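Local coordinates for lipoprotein (Paraburkholderia phytofirmans, PDB 5T11) that probably helps guide export of the Pel polysaccharide across the outer membrane, as a dodecameric periplasmic lipoprotein of the PelC type, at residues R8-P13 and V125-T130; V113-I118 and S147-V152; R89-G94 and I118-G123. The protein carries 1 engineered substitution. All blocks are in the same frame, centred on the assembly; numbering follows the deposited sequence.

Interaction 1. Residues R8-P13 and V125-T130; sequences RQTSGP and VVWSAT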
ATOM      1  N   ARG B   8      37.620 -21.830  -8.049  1.00 60.53           N
ATOM      2  CA  ARG B   8      38.247 -22.645  -9.084  1.00 60.44           C
ATOM      3  C   ARG B   8      39.117 -21.732  -9.936  1.00 59.32           C
ATOM      4  O   ARG B   8      38.614 -20.761 -10.511  1.00 56.92           O
ATOM      5  CB  ARG B   8      37.191 -23.357  -9.937  1.00 68.54           C
ATOM      6  CG  ARG B   8      36.250 -24.255  -9.134  1.00 84.67           C
ATOM      7  CD  ARG B   8      34.991 -24.624  -9.924  1.00 94.55           C
ATOM      8  NE  ARG B   8      35.332 -25.271 -11.187  1.00 99.39           N
ATOM      9  CZ  ARG B   8      35.420 -26.586 -11.360  1.00 94.31           C
ATOM     10  NH1 ARG B   8      35.179 -27.412 -10.344  1.00 89.04           N
ATOM     11  NH2 ARG B   8      35.748 -27.071 -12.551  1.00 91.10           N
ATOM     12  N   GLN B   9      40.419 -22.035 -10.001  1.00 59.78           N
ATOM     13  CA  GLN B   9      41.399 -21.257 -10.756  1.00 59.68           C
ATOM     14  C   GLN B   9      42.148 -22.165 -11.715  1.00 70.62           C
ATOM     15  O   GLN B   9      42.684 -23.196 -11.299  1.00 66.79           O
ATOM     16  CB  GLN B   9      42.418 -20.580  -9.832  1.00 59.16           C
ATOM     17  CG  GLN B   9      41.821 -19.696  -8.753  1.00 68.32           C
ATOM     18  CD  GLN B   9      42.480 -19.918  -7.417  1.00 71.75           C
ATOM     19  OE1 GLN B   9      43.100 -20.962  -7.189  1.00 60.09           O
ATOM     20  NE2 GLN B   9      42.377 -18.928  -6.529  1.00 55.87           N
ATOM     21  N   THR B  10      42.214 -21.769 -12.985  1.00 53.96           N
ATOM     22  CA  THR B  10      43.110 -22.425 -13.928  1.00 61.15           C
ATOM     23  C   THR B  10      44.568 -22.178 -13.531  1.00 58.58           C
ATOM     24  O   THR B  10      44.876 -21.509 -12.540  1.00 53.72           O
ATOM     25  CB  THR B  10      42.862 -21.916 -15.345  1.00 61.02           C
ATOM     26  OG1 THR B  10      43.321 -20.560 -15.449  1.00 53.21           O
ATOM     27  CG2 THR B  10      41.379 -21.964 -15.670  1.00 59.60           C
ATOM     28  N   SER B  11      45.483 -22.724 -14.322  1.00 64.26           N
ATOM     29  CA  SER B  11      46.873 -22.337 -14.168  1.00 69.71           C
ATOM     30  C   SER B  11      47.131 -21.045 -14.938  1.00 72.39           C
ATOM     31  O   SER B  11      46.341 -20.633 -15.794  1.00 68.24           O
ATOM     32  CB  SER B  11      47.803 -23.437 -14.663  1.00 73.26           C
ATOM     33  OG  SER B  11      47.763 -23.509 -16.073  1.00 72.47           O
ATOM     34  N   GLY B  12      48.250 -20.404 -14.625  1.00 77.46           N
ATOM     35  CA  GLY B  12      48.574 -19.140 -15.244  1.00 80.14           C
ATOM     36  C   GLY B  12      50.031 -18.763 -15.083  1.00 83.03           C
ATOM     37  O   GLY B  12      50.766 -19.368 -14.297  1.00 78.73           O
ATOM     38  N   PRO B  13      50.469 -17.733 -15.805  1.00 83.84           N
ATOM     39  CA  PRO B  13      51.876 -17.333 -15.735  1.00 82.90           C
ATOM     40  C   PRO B  13      52.206 -16.742 -14.375  1.00 74.50           C
ATOM     41  O   PRO B  13      51.338 -16.261 -13.646  1.00 73.11           O
ATOM     42  CB  PRO B  13      52.000 -16.280 -16.841  1.00 83.91           C
ATOM     43  CG  PRO B  13      50.651 -15.652 -16.883  1.00 86.44           C
ATOM     44  CD  PRO B  13      49.655 -16.750 -16.544  1.00 86.36           C
ATOM     45  N   VAL B 125      43.298 -15.324 -23.379  1.00 49.42           N
ATOM     46  CA  VAL B 125      43.041 -15.534 -21.955  1.00 47.94           C
ATOM     47  C   VAL B 125      44.109 -16.488 -21.423  1.00 52.50           C
ATOM     48  O   VAL B 125      44.158 -17.659 -21.813  1.00 55.70           O
ATOM     49  CB  VAL B 125      41.633 -16.087 -21.706  1.00 49.80           C
ATOM     50  CG1 VAL B 125      41.477 -16.487 -20.238  1.00 44.64           C
ATOM     51  CG2 VAL B 125      40.578 -15.057 -22.092  1.00 55.37           C
ATOM     52  N   VAL B 126      44.981 -15.986 -20.543  1.00 53.36           N
ATOM     53  CA  VAL B 126      46.082 -16.793 -20.019  1.00 49.99           C
ATOM     54  C   VAL B 126      45.800 -17.313 -18.619  1.00 46.37           C
ATOM     55  O   VAL B 126      46.563 -18.155 -18.116  1.00 49.39           O
ATOM     56  CB  VAL B 126      47.415 -16.011 -20.038  1.00 55.87           C
ATOM     57  CG1 VAL B 126      47.801 -15.626 -21.479  1.00 56.86           C
ATOM     58  CG2 VAL B 126      47.345 -14.784 -19.133  1.00 50.13           C
ATOM     59  N   TRP B 127      44.717 -16.871 -17.988  1.00 43.37           N
ATOM     60  CA  TRP B 127      44.354 -17.300 -16.645  1.00 46.45           C
ATOM     61  C   TRP B 127      42.919 -16.870 -16.401  1.00 41.30           C
ATOM     62  O   TRP B 127      42.482 -15.828 -16.905  1.00 41.93           O
ATOM     63  CB  TRP B 127      45.296 -16.687 -15.596  1.00 45.26           C
ATOM     64  CG  TRP B 127      44.961 -16.973 -14.160  1.00 43.66           C
ATOM     65  CD1 TRP B 127      45.487 -17.958 -13.378  1.00 46.75           C
ATOM     66  CD2 TRP B 127      44.049 -16.237 -13.325  1.00 49.31           C
ATOM     67  NE1 TRP B 127      44.952 -17.895 -12.114  1.00 49.54           N
ATOM     68  CE2 TRP B 127      44.069 -16.843 -12.052  1.00 42.10           C
ATOM     69  CE3 TRP B 127      43.224 -15.127 -13.534  1.00 44.18           C
ATOM     70  CZ2 TRP B 127      43.284 -16.387 -10.992  1.00 47.81           C
ATOM     71  CZ3 TRP B 127      42.435 -14.669 -12.476  1.00 44.02           C
ATOM     72  CH2 TRP B 127      42.470 -15.300 -11.223  1.00 42.14           C
ATOM     73  N   SER B 128      42.190 -17.680 -15.638  1.00 43.78           N
ATOM     74  CA  SER B 128      40.822 -17.318 -15.289  1.00 45.29           C
ATOM     75  C   SER B 128      40.439 -18.060 -14.020  1.00 50.14           C
ATOM     76  O   SER B 128      41.086 -19.042 -13.631  1.00 43.53           O
ATOM     77  CB  SER B 128      39.843 -17.639 -16.428  1.00 48.36           C
ATOM     78  OG  SER B 128      39.881 -19.019 -16.780  1.00 51.32           O
ATOM     79  N   ALA B 129      39.374 -17.580 -13.380  1.00 41.62           N
ATOM     80  CA  ALA B 129      38.936 -18.170 -12.123  1.00 39.91           C
ATOM     81  C   ALA B 129      37.523 -17.710 -11.799  1.00 40.12           C
ATOM     82  O   ALA B 129      37.038 -16.697 -12.312  1.00 37.87           O
ATOM     83  CB  ALA B 129      39.880 -17.822 -10.967  1.00 38.19           C
ATOM     84  N   THR B 130      36.879 -18.486 -10.936  1.00 35.31           N
ATOM     85  CA  THR B 130      35.528 -18.268 -10.445  1.00 40.66           C
ATOM     86  C   THR B 130      35.529 -18.477  -8.938  1.00 44.17           C
ATOM     87  O   THR B 130      36.151 -19.427  -8.432  1.00 41.74           O
ATOM     88  CB  THR B 130      34.524 -19.233 -11.100  1.00 48.48           C
ATOM     89  OG1 THR B 130      34.609 -19.125 -12.531  1.00 47.29           O
ATOM     90  CG2 THR B 130      33.084 -18.924 -10.646  1.00 45.28           C
TER
HETATM   91  O   HOH W   1      46.075 -20.459 -10.441  1.00 48.77           O

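Interaction 2. Residues V113-I118 and S147-V152; sequences VTFELI and SLIAKV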
ATOM      1  N   VAL B 113      31.735 -14.129  -8.415  1.00 33.59           N
ATOM      2  CA  VAL B 113      32.578 -13.364  -9.336  1.00 39.74           C
ATOM      3  C   VAL B 113      33.336 -14.318 -10.253  1.00 43.76           C
ATOM      4  O   VAL B 113      33.733 -15.416  -9.849  1.00 44.06           O
ATOM      5  CB  VAL B 113      33.598 -12.459  -8.606  1.00 40.62           C
ATOM      6  CG1 VAL B 113      32.901 -11.373  -7.825  1.00 39.91           C
ATOM      7  CG2 VAL B 113      34.501 -13.290  -7.692  1.00 40.24           C
ATOM      8  N   THR B 114      33.547 -13.883 -11.496  1.00 40.45           N
ATOM      9  CA  THR B 114      34.430 -14.558 -12.439  1.00 44.56           C
ATOM     10  C   THR B 114      35.467 -13.550 -12.930  1.00 47.87           C
ATOM     11  O   THR B 114      35.153 -12.369 -13.117  1.00 45.43           O
ATOM     12  CB  THR B 114      33.640 -15.147 -13.622  1.00 46.50           C
ATOM     13  OG1 THR B 114      32.735 -14.155 -14.125  1.00 48.88           O
ATOM     14  CG2 THR B 114      32.829 -16.385 -13.195  1.00 49.85           C
ATOM     15  N   PHE B 115      36.704 -14.004 -13.127  1.00 44.56           N
ATOM     16  CA  PHE B 115      37.794 -13.144 -13.583  1.00 44.83           C
ATOM     17  C   PHE B 115      38.542 -13.814 -14.730  1.00 45.38           C
ATOM     18  O   PHE B 115      38.641 -15.045 -14.784  1.00 45.67           O
ATOM     19  CB  PHE B 115      38.818 -12.841 -12.470  1.00 43.36           C
ATOM     20  CG  PHE B 115      38.328 -11.894 -11.411  1.00 43.22           C
ATOM     21  CD1 PHE B 115      38.325 -10.516 -11.636  1.00 40.30           C
ATOM     22  CD2 PHE B 115      37.921 -12.370 -10.167  1.00 40.88           C
ATOM     23  CE1 PHE B 115      37.875  -9.636 -10.657  1.00 41.18           C
ATOM     24  CE2 PHE B 115      37.466 -11.493  -9.183  1.00 45.55           C
ATOM     25  CZ  PHE B 115      37.447 -10.126  -9.428  1.00 43.74           C
ATOM     26  N   GLU B 116      39.082 -12.989 -15.636  1.00 44.02           N
ATOM     27  CA  GLU B 116      39.975 -13.436 -16.702  1.00 46.02           C
ATOM     28  C   GLU B 116      41.173 -12.500 -16.762  1.00 50.05           C
ATOM     29  O   GLU B 116      41.024 -11.281 -16.619  1.00 43.14           O
ATOM     30  CB  GLU B 116      39.300 -13.451 -18.099  1.00 45.97           C
ATOM     31  CG  GLU B 116      38.072 -14.318 -18.232  1.00 65.09           C
ATOM     32  CD  GLU B 116      36.796 -13.585 -17.845  1.00 73.56           C
ATOM     33  OE1 GLU B 116      36.690 -12.371 -18.130  1.00 80.61           O
ATOM     34  OE2 GLU B 116      35.904 -14.226 -17.251  1.00 71.28           O
ATOM     35  N   LEU B 117      42.355 -13.065 -16.985  1.00 50.11           N
ATOM     36  CA  LEU B 117      43.558 -12.288 -17.248  1.00 46.78           C
ATOM     37  C   LEU B 117      43.921 -12.453 -18.717  1.00 47.95           C
ATOM     38  O   LEU B 117      44.154 -13.579 -19.181  1.00 55.96           O
ATOM     39  CB  LEU B 117      44.715 -12.727 -16.352  1.00 53.38           C
ATOM     40  CG  LEU B 117      45.929 -11.797 -16.418  1.00 54.53           C
ATOM     41  CD1 LEU B 117      45.592 -10.476 -15.724  1.00 52.18           C
ATOM     42  CD2 LEU B 117      47.152 -12.452 -15.805  1.00 55.23           C
ATOM     43  N   ILE B 118      43.986 -11.339 -19.441  1.00 48.95           N
ATOM     44  CA  ILE B 118      44.190 -11.349 -20.886  1.00 53.65           C
ATOM     45  C   ILE B 118      45.582 -10.816 -21.214  1.00 59.10           C
ATOM     46  O   ILE B 118      46.002  -9.782 -20.682  1.00 56.31           O
ATOM     47  CB  ILE B 118      43.095 -10.539 -21.602  1.00 57.33           C
ATOM     48  CG1 ILE B 118      41.731 -11.221 -21.389  1.00 53.89           C
ATOM     49  CG2 ILE B 118      43.419 -10.401 -23.087  1.00 60.23           C
ATOM     50  CD1 ILE B 118      40.556 -10.269 -21.354  1.00 56.31           C
ATOM     51  N   SER B 147      37.291 -10.286   1.049  1.00 41.50           N
ATOM     52  CA  SER B 147      37.955 -11.535   1.408  1.00 46.93           C
ATOM     53  C   SER B 147      37.959 -12.524   0.243  1.00 47.95           C
ATOM     54  O   SER B 147      38.960 -13.215   0.009  1.00 40.57           O
ATOM     55  CB  SER B 147      37.261 -12.135   2.634  1.00 43.98           C
ATOM     56  OG  SER B 147      37.945 -13.256   3.155  1.00 56.14           O
ATOM     57  N   LEU B 148      36.854 -12.597  -0.514  1.00 42.46           N
ATOM     58  CA  LEU B 148      36.747 -13.592  -1.581  1.00 40.73           C
ATOM     59  C   LEU B 148      37.615 -13.226  -2.782  1.00 39.55           C
ATOM     60  O   LEU B 148      38.294 -14.087  -3.361  1.00 37.75           O
ATOM     61  CB  LEU B 148      35.290 -13.744  -2.021  1.00 36.92           C
ATOM     62  CG  LEU B 148      35.070 -14.605  -3.272  1.00 41.43           C
ATOM     63  CD1 LEU B 148      35.445 -16.069  -2.998  1.00 38.33           C
ATOM     64  CD2 LEU B 148      33.613 -14.515  -3.803  1.00 34.73           C
ATOM     65  N   ILE B 149      37.579 -11.961  -3.182  1.00 36.46           N
ATOM     66  CA  ILE B 149      38.387 -11.523  -4.309  1.00 37.10           C
ATOM     67  C   ILE B 149      39.869 -11.690  -3.997  1.00 39.11           C
ATOM     68  O   ILE B 149      40.656 -12.105  -4.862  1.00 42.94           O
ATOM     69  CB  ILE B 149      38.022 -10.077  -4.673  1.00 35.96           C
ATOM     70  CG1 ILE B 149      36.652 -10.067  -5.348  1.00 34.23           C
ATOM     71  CG2 ILE B 149      39.096  -9.457  -5.590  1.00 31.45           C
ATOM     72  CD1 ILE B 149      35.916  -8.755  -5.258  1.00 30.49           C
ATOM     73  N   ALA B 150      40.269 -11.415  -2.749  1.00 39.00           N
ATOM     74  CA  ALA B 150      41.651 -11.668  -2.341  1.00 45.06           C
ATOM     75  C   ALA B 150      42.017 -13.133  -2.546  1.00 50.29           C
ATOM     76  O   ALA B 150      43.089 -13.449  -3.077  1.00 42.19           O
ATOM     77  CB  ALA B 150      41.868 -11.257  -0.883  1.00 40.62           C
ATOM     78  N   LYS B 151      41.123 -14.044  -2.147  1.00 48.06           N
ATOM     79  CA  LYS B 151      41.374 -15.472  -2.348  1.00 47.08           C
ATOM     80  C   LYS B 151      41.444 -15.806  -3.839  1.00 44.90           C
ATOM     81  O   LYS B 151      42.399 -16.446  -4.306  1.00 41.71           O
ATOM     82  CB  LYS B 151      40.275 -16.284  -1.641  1.00 49.04           C
ATOM     83  CG  LYS B 151      40.433 -17.799  -1.669  1.00 52.94           C
ATOM     84  CD  LYS B 151      41.650 -18.240  -0.858  1.00 69.25           C
ATOM     85  CE  LYS B 151      41.770 -19.762  -0.761  1.00 74.83           C
ATOM     86  NZ  LYS B 151      43.120 -20.150  -0.267  1.00 76.06           N
ATOM     87  N   VAL B 152      40.448 -15.344  -4.608  1.00 39.69           N
ATOM     88  CA  VAL B 152      40.346 -15.687  -6.025  1.00 36.70           C
ATOM     89  C   VAL B 152      41.572 -15.201  -6.799  1.00 41.72           C
ATOM     90  O   VAL B 152      42.078 -15.899  -7.688  1.00 43.24           O
ATOM     91  CB  VAL B 152      39.045 -15.106  -6.614  1.00 41.12           C
ATOM     92  CG1 VAL B 152      39.078 -15.155  -8.137  1.00 47.32           C
ATOM     93  CG2 VAL B 152      37.816 -15.853  -6.071  1.00 39.31           C
TER

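Interaction 3. Residues R89-G94 and I118-G123; sequences RYVLSG and IDVSNG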
ATOM      1  N   ARG B  89      50.796  -4.937 -19.807  1.00 55.93           N
ATOM      2  CA  ARG B  89      51.100  -6.273 -20.297  1.00 57.47           C
ATOM      3  C   ARG B  89      49.890  -7.203 -20.210  1.00 55.84           C
ATOM      4  O   ARG B  89      49.722  -8.071 -21.077  1.00 58.06           O
ATOM      5  CB  ARG B  89      52.291  -6.857 -19.533  1.00 57.53           C
ATOM      6  CG  ARG B  89      52.900  -8.093 -20.203  1.00 63.40           C
ATOM      7  CD  ARG B  89      54.104  -8.596 -19.431  1.00 70.85           C
ATOM      8  NE  ARG B  89      54.590  -9.881 -19.931  1.00 83.18           N
ATOM      9  CZ  ARG B  89      55.673 -10.494 -19.464  1.00 88.59           C
ATOM     10  NH1 ARG B  89      56.381  -9.935 -18.489  1.00 89.06           N
ATOM     11  NH2 ARG B  89      56.050 -11.661 -19.967  1.00 92.72           N
ATOM     12  N   TYR B  90      49.045  -7.045 -19.186  1.00 50.86           N
ATOM     13  CA  TYR B  90      47.841  -7.861 -19.023  1.00 48.23           C
ATOM     14  C   TYR B  90      46.632  -6.990 -18.702  1.00 55.76           C
ATOM     15  O   TYR B  90      46.759  -5.887 -18.164  1.00 57.84           O
ATOM     16  CB  TYR B  90      47.985  -8.903 -17.904  1.00 49.80           C
ATOM     17  CG  TYR B  90      49.146  -9.852 -18.052  1.00 54.63           C
ATOM     18  CD1 TYR B  90      49.093 -10.909 -18.952  1.00 58.95           C
ATOM     19  CD2 TYR B  90      50.292  -9.702 -17.283  1.00 57.86           C
ATOM     20  CE1 TYR B  90      50.154 -11.784 -19.089  1.00 64.38           C
ATOM     21  CE2 TYR B  90      51.357 -10.575 -17.410  1.00 60.02           C
ATOM     22  CZ  TYR B  90      51.283 -11.616 -18.319  1.00 63.91           C
ATOM     23  OH  TYR B  90      52.337 -12.496 -18.462  1.00 75.18           O
ATOM     24  N   VAL B  91      45.449  -7.517 -19.025  1.00 50.36           N
ATOM     25  CA  VAL B  91      44.171  -6.924 -18.651  1.00 47.47           C
ATOM     26  C   VAL B  91      43.437  -7.911 -17.750  1.00 50.34           C
ATOM     27  O   VAL B  91      43.351  -9.105 -18.069  1.00 51.64           O
ATOM     28  CB  VAL B  91      43.310  -6.574 -19.880  1.00 46.04           C
ATOM     29  CG1 VAL B  91      41.855  -6.428 -19.494  1.00 47.23           C
ATOM     30  CG2 VAL B  91      43.779  -5.290 -20.495  1.00 53.97           C
ATOM     31  N   LEU B  92      42.939  -7.420 -16.618  1.00 46.58           N
ATOM     32  CA  LEU B  92      42.060  -8.184 -15.747  1.00 39.89           C
ATOM     33  C   LEU B  92      40.637  -7.713 -16.006  1.00 46.50           C
ATOM     34  O   LEU B  92      40.339  -6.522 -15.865  1.00 44.33           O
ATOM     35  CB  LEU B  92      42.424  -8.008 -14.272  1.00 42.18           C
ATOM     36  CG  LEU B  92      41.526  -8.838 -13.339  1.00 42.85           C
ATOM     37  CD1 LEU B  92      41.971 -10.290 -13.339  1.00 40.86           C
ATOM     38  CD2 LEU B  92      41.440  -8.290 -11.901  1.00 36.00           C
ATOM     39  N   SER B  93      39.784  -8.634 -16.437  1.00 43.24           N
ATOM     40  CA  SER B  93      38.372  -8.384 -16.652  1.00 44.37           C
ATOM     41  C   SER B  93      37.587  -9.453 -15.898  1.00 41.62           C
ATOM     42  O   SER B  93      38.162 -10.283 -15.185  1.00 42.21           O
ATOM     43  CB  SER B  93      38.035  -8.383 -18.148  1.00 46.76           C
ATOM     44  OG  SER B  93      36.735  -7.860 -18.367  1.00 56.49           O
ATOM     45  N   GLY B  94      36.273  -9.443 -16.057  1.00 41.21           N
ATOM     46  CA  GLY B  94      35.447 -10.449 -15.413  1.00 40.98           C
ATOM     47  C   GLY B  94      34.007  -9.977 -15.308  1.00 37.79           C
ATOM     48  O   GLY B  94      33.574  -9.096 -16.050  1.00 37.78           O
ATOM     49  N   ILE B 118      43.986 -11.339 -19.441  1.00 48.95           N
ATOM     50  CA  ILE B 118      44.190 -11.349 -20.886  1.00 53.65           C
ATOM     51  C   ILE B 118      45.582 -10.816 -21.214  1.00 59.10           C
ATOM     52  O   ILE B 118      46.002  -9.782 -20.682  1.00 56.31           O
ATOM     53  CB  ILE B 118      43.095 -10.539 -21.602  1.00 57.33           C
ATOM     54  CG1 ILE B 118      41.731 -11.221 -21.389  1.00 53.89           C
ATOM     55  CG2 ILE B 118      43.419 -10.401 -23.087  1.00 60.23           C
ATOM     56  CD1 ILE B 118      40.556 -10.269 -21.354  1.00 56.31           C
ATOM     57  N   ASP B 119      46.304 -11.547 -22.069  1.00 62.94           N
ATOM     58  CA  ASP B 119      47.574 -11.097 -22.637  1.00 65.35           C
ATOM     59  C   ASP B 119      47.284  -9.984 -23.638  1.00 67.41           C
ATOM     60  O   ASP B 119      46.609 -10.213 -24.646  1.00 68.48           O
ATOM     61  CB  ASP B 119      48.284 -12.276 -23.304  1.00 59.45           C
ATOM     62  CG  ASP B 119      49.688 -11.935 -23.820  1.00 76.43           C
ATOM     63  OD1 ASP B 119      49.915 -10.820 -24.336  1.00 78.46           O
ATOM     64  OD2 ASP B 119      50.576 -12.812 -23.724  1.00 77.41           O
ATOM     65  N   VAL B 120      47.792  -8.776 -23.372  1.00 47.18           N
ATOM     66  CA  VAL B 120      47.446  -7.646 -24.229  1.00 55.30           C
ATOM     67  C   VAL B 120      48.026  -7.834 -25.627  1.00 61.71           C
ATOM     68  O   VAL B 120      47.369  -7.506 -26.624  1.00 63.90           O
ATOM     69  CB  VAL B 120      47.897  -6.316 -23.579  1.00 60.42           C
ATOM     70  CG1 VAL B 120      47.685  -5.150 -24.526  1.00 55.94           C
ATOM     71  CG2 VAL B 120      47.107  -6.060 -22.290  1.00 53.50           C
ATOM     72  N   SER B 121      49.231  -8.414 -25.734  1.00 57.00           N
ATOM     73  CA  SER B 121      49.902  -8.503 -27.029  1.00 64.24           C
ATOM     74  C   SER B 121      49.169  -9.401 -28.025  1.00 61.79           C
ATOM     75  O   SER B 121      49.379  -9.258 -29.236  1.00 64.98           O
ATOM     76  CB  SER B 121      51.357  -8.987 -26.854  1.00 61.18           C
ATOM     77  OG  SER B 121      51.406 -10.344 -26.428  1.00 59.10           O
ATOM     78  N   ASN B 122      48.316 -10.314 -27.567  1.00 58.65           N
ATOM     79  CA  ASN B 122      47.637 -11.199 -28.501  1.00 62.61           C
ATOM     80  C   ASN B 122      46.200 -11.541 -28.121  1.00 65.86           C
ATOM     81  O   ASN B 122      45.586 -12.364 -28.807  1.00 68.19           O
ATOM     82  CB  ASN B 122      48.448 -12.498 -28.690  1.00 66.02           C
ATOM     83  CG  ASN B 122      48.532 -13.339 -27.423  1.00 72.63           C
ATOM     84  OD1 ASN B 122      47.917 -13.025 -26.401  1.00 64.70           O
ATOM     85  ND2 ASN B 122      49.290 -14.432 -27.496  1.00 76.56           N
ATOM     86  N   GLY B 123      45.648 -10.950 -27.060  1.00 62.69           N
ATOM     87  CA  GLY B 123      44.265 -11.160 -26.679  1.00 56.37           C
ATOM     88  C   GLY B 123      43.947 -12.495 -26.041  1.00 62.01           C
ATOM     89  O   GLY B 123      42.780 -12.744 -25.716  1.00 54.47           O
TER
HETATM   90  O   HOH W   2      51.295  -8.965 -23.254  1.00 57.76           O

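Interaction 1. Residues R8-P13 and V125-T130
The Trp127 indole receives Gly12 at its edge, with Gly12 CA near the ring plane and 3.8 Å from Trp127 CD1. Water 1 also lies in that plane: it accepts from Trp127 NE1 at 3.3 Å and donates to Thr10 O at 2.6 Å, so the indole nitrogen reaches the loop backbone through a single water. Over one face, toward the rim, sits Ala129 N. The first torsion swings CG of Trp127 opposite its own amide nitrogen (chi1 176°), which leans the ring along its strand toward Ala129. There Gln9 CG rests on Ala129 CB at 3.5 Å, this non-hydrogen-bonded pair pointing to the same side of the sheet. The neighbouring hydrogen-bonded pair is regular: Arg8 N reaches Thr130 O at 2.8 Å, and Thr130 N answers to Arg8 O at 2.9 Å. One step on, Thr10 N still donates to Ser128 O (3.0 Å), but the return bond has changed hands. Chi1 of 70° tucks OG1 of Thr10 back over its own backbone, and this hydroxyl, not a carbonyl, accepts from Ser128 N at 3.1 Å with an N-H...O angle of 156°. A side chain thus continues the ladder where strand 5-9 gives way to loop, while Thr10 CG2 lies against Ser128 OG. Farther along, the Pro13 ring crosses the Val126 side chain at about a right angle. Strand 5-9 is an outermost strand of the chain's sheet, laid antiparallel on strand 125-134, which pairs in turn with strand 109-119; there Val126 and Trp127 both face Leu117 in a classic beta bulge. Leu153, Pro155 and Leu156, following helix 141-152, pack on the indole, and Asn45 of a second subunit hydrogen-bonds Thr130 OG1.

Interaction 2. Residues V113-I118 and S147-V152
Val152 N donates to Leu148 O at 2.8 Å, a helical turn that brings both residues' side chains round to the strand 113-118. No hydrogen bond spans the two segments; the contact is made by hydrocarbon alone. Phe115 and Val113 share the strand's side of it; Phe115 makes the closest approach, its CD2 lying 3.6 Å from Val152 CG1, a methyl that approaches the ring obliquely. Chi1 of 166° puts that methyl opposite the Val152 amide nitrogen and so in reach of the ring. Ile149 meets the far end of the same ring differently: its CG1 lies at the edge, near the ring plane and 4.2 Å from Phe115 CZ, the two side chains crossing at about a right angle. Two residues back along the strand, Val113 CG2 and Leu148 CD2 meet tip to tip at 4.2 Å, and Val152 CG2 is a looser neighbour of Val113 CG2 at 4.5 Å. Ile42, Ala43 and Thr46 of helix 35-49 close in beside Phe115 and Ile149, and Val7 of strand 5-9 packs on Leu148 and Val152. Thr114, pointing to the other side of the sheet, packs against Asn45 of a second subunit. Strand and helix axes pass 10.2 Å apart at 34°, the spacing of a helix lying on one face of a mixed sheet in an alpha/beta fold, with alternate strand residues Val113 and Phe115 meeting the helix in the buried layer between.

Interaction 3. Residues R89-G94 and I118-G123
Arg89 O takes two donors where the hairpin partners part company. Val120 N reaches it at 3.1 Å, nearly straight at 171° about the hydrogen but 36° above the carbonyl plane, and water 2 donates to it at 2.8 Å. The same water gives its other proton to Asp119 OD1 at 2.6 Å, so the backbone of one segment and a carboxylate of the other share it. Asp119 OD1 is busy besides: Ser121 OG donates to it at 2.6 Å from the syn side, though tilted out of the carboxylate plane, and Ser121 N adds a weak bond at 2.9 Å. Inside the sheet the accounts are simpler. Val91 N donates to Ile118 O at 2.9 Å and Ile118 N returns to Val91 O at 2.7 Å, the two bonds of an antiparallel hydrogen-bonded pair. Ile118 O also faces the edge of the Tyr90 ring, lying in its plane, while Arg89 CG sits over one ring face, toward its rim. On the side where Val91 and Ile118 point, Val91 CG2 touches Val120 CG2 at 3.9 Å, and Ala83 of helix 78-85 packs on Val91. With chi1 at 174°, Val120 CG2 lies beside its own amide nitrogen and against Arg89 O. The Arg89 guanidinium turns to Asp19 for a salt bridge, its charged atoms not touching the Asp119 carboxylate. Asp119 O accepts from Gly123 N, closing the turn. With three donors directed at one oxygen, the Asp119 carboxylate is probably held as the anion, and its bonds to Ser121 and the bridging water would help steady this turn where the strands end.

From the N terminus, strand 5-9 and the loop after it wait longest for a partner: interaction 1 closes a loop of 111 residues when strand 125-134 arrives. Within that span lies interaction 3, which closes the hairpin of strands 90-99 and 109-119 at its open end. Interaction 2 crosses both, since strand 113-118 falls inside their loops while its helix, 147-152, comes after them. Interactions 2 and 3 share strand 109-119, and Ile118 within it; its other sheet neighbour, 125-134, links them to interaction 1. Together they join an outer strand, the middle of the sheet and the C-terminal helix.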